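Local coordinates for A rubisco-like protein (Burkholderia fungorum, PDB 3NWR), which is of undetermined function but belongs to the RuBisCO superfamily as a RuBisCO-like protein, classed as a lyase, at residues 240-243 with 244-248. Numbering follows the deposited sequence.
Sequences LDAM and RRHAE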
loop_
_atom_site.group_PDB
_atom_site.type_symbol
_atom_site.label_atom_id
_atom_site.label_comp_id
_atom_site.label_asym_id
_atom_site.label_seq_id
_atom_site.Cartn_x
_atom_site.Cartn_y
_atom_site.Cartn_z
ATOM N N LEU A 240 7.124 12.349 5.914
ATOM C CA LEU A 240 8.364 12.467 5.130
ATOM C C LEU A 240 9.333 13.529 5.658
ATOM O O LEU A 240 10.520 13.251 5.825
ATOM C CB LEU A 240 8.075 12.712 3.641
ATOM C CG LEU A 240 9.254 12.830 2.657
ATOM C CD1 LEU A 240 9.919 14.222 2.675
ATOM C CD2 LEU A 240 10.288 11.717 2.862
ATOM N N ASP A 241 8.843 14.737 5.921
ATOM C CA ASP A 241 9.734 15.778 6.429
ATOM C C ASP A 241 10.392 15.316 7.726
ATOM O O ASP A 241 11.589 15.536 7.941
ATOM C CB ASP A 241 8.985 17.090 6.661
ATOM C CG ASP A 241 8.521 17.741 5.374
ATOM O OD1 ASP A 241 9.067 17.450 4.300
ATOM O OD2 ASP A 241 7.598 18.578 5.442
ATOM N N ALA A 242 9.608 14.685 8.595
ATOM C CA ALA A 242 10.135 14.171 9.853
ATOM C C ALA A 242 11.169 13.079 9.617
ATOM O O ALA A 242 12.216 13.062 10.271
ATOM C CB ALA A 242 9.013 13.669 10.752
ATOM N N MET A 243 10.891 12.172 8.681
ATOM C CA MET A 243 11.859 11.122 8.352
ATOM C C MET A 243 13.202 11.673 7.933
ATOM O O MET A 243 14.242 11.115 8.291
ATOM C CB MET A 243 11.351 10.186 7.253
ATOM C CG MET A 243 10.331 9.197 7.733
ATOM S SD MET A 243 10.291 7.709 6.689
ATOM C CE MET A 243 9.652 8.415 5.194
ATOM N N ARG A 244 13.192 12.744 7.146
ATOM C CA ARG A 244 14.446 13.365 6.740
ATOM C C ARG A 244 15.194 13.915 7.944
ATOM O O ARG A 244 16.414 13.765 8.036
ATOM C CB ARG A 244 14.220 14.466 5.696
ATOM C CG ARG A 244 14.082 13.925 4.268
ATOM C CD ARG A 244 13.773 15.027 3.260
ATOM N NE ARG A 244 14.085 14.600 1.894
ATOM C CZ ARG A 244 13.528 15.104 0.796
ATOM N NH1 ARG A 244 12.602 16.054 0.890
ATOM N NH2 ARG A 244 13.889 14.654 -0.397
ATOM N N ARG A 245 14.472 14.548 8.867
ATOM C CA ARG A 245 15.105 15.029 10.097
ATOM C C ARG A 245 15.682 13.860 10.891
ATOM O O ARG A 245 16.791 13.954 11.418
ATOM C CB ARG A 245 14.123 15.834 10.954
ATOM C CG ARG A 245 13.727 17.161 10.321
ATOM C CD ARG A 245 12.934 18.047 11.278
ATOM N NE ARG A 245 11.665 17.459 11.704
ATOM C CZ ARG A 245 10.502 17.612 11.068
ATOM N NH1 ARG A 245 10.430 18.330 9.952
ATOM N NH2 ARG A 245 9.406 17.043 11.550
ATOM N N HIS A 246 14.932 12.764 10.988
ATOM C CA HIS A 246 15.414 11.595 11.718
ATOM C C HIS A 246 16.678 11.031 11.073
ATOM O O HIS A 246 17.611 10.641 11.763
ATOM C CB HIS A 246 14.370 10.472 11.757
ATOM C CG HIS A 246 13.064 10.846 12.389
ATOM N ND1 HIS A 246 12.934 11.835 13.344
ATOM C CD2 HIS A 246 11.826 10.325 12.215
ATOM C CE1 HIS A 246 11.668 11.917 13.716
ATOM N NE2 HIS A 246 10.975 11.010 13.048
ATOM N N ALA A 247 16.692 10.969 9.748
ATOM C CA ALA A 247 17.840 10.413 9.040
ATOM C C ALA A 247 19.080 11.288 9.226
ATOM O O ALA A 247 20.199 10.772 9.372
ATOM C CB ALA A 247 17.510 10.226 7.551
ATOM N N GLU A 248 18.884 12.603 9.230
ATOM C CA GLU A 248 19.986 13.530 9.488
ATOM C C GLU A 248 20.567 13.288 10.876
ATOM O O GLU A 248 21.786 13.268 11.052
ATOM C CB GLU A 248 19.517 14.980 9.373
ATOM C CG GLU A 248 19.150 15.420 7.973
ATOM C CD GLU A 248 18.693 16.868 7.950
ATOM O OE1 GLU A 248 19.162 17.646 8.812
ATOM O OE2 GLU A 248 17.871 17.223 7.080
HETATM O O HOH W 1 11.598 17.582 3.329
#
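The first turns of helix 240-252, the helix of a beta-alpha-beta unit in the RuBisCO-type TIM barrel, bring Leu240 against Arg244 and Ala242 against Arg245 and His246. Four successive i to i+4 backbone hydrogen bonds establish the alpha-helix, from Arg244 N to Leu240 O (3.0 Å) through to Ala247 N to Met243 O (2.9 Å). On one flank the Arg244 chain runs extended from CG to NE past Leu240, whose CD1 meets Arg244 NH1 at 3.7 Å. Arg244 NH1 donates to a water (3.0 Å) lying in the guanidinium plane, and this water in turn donates to Asp241 OD1 (2.7 Å). The water spans Asp241 OD1 and Arg244 NH1, which are 5.1 Å apart; the direct salt bridges are made with the second subunit, Asp241 OD2 to its Arg244 NH2 and Arg244 NH2 to its Asp241 OD2. Thr276 OG1 accepts from Arg244 NE. The Arg245 chain turns about its CG-CD bond (chi3 -62°), which folds its guanidinium back along the helix, one face over Asp241 O and Ala242 CA, both offset toward the rim of the group, with Arg245 NH2 3.5 Å from Ala242 CB. His246 has CG beside its backbone N (chi1 -59°), a turn that brings the ring over the carbonyl of Ala242, one turn earlier, while His246 NE2 is hydrogen-bonded to Asp238 OD2. Ala242 O, which already accepts from His246 N, sits 3.2 Å above the ring plane, over its centre.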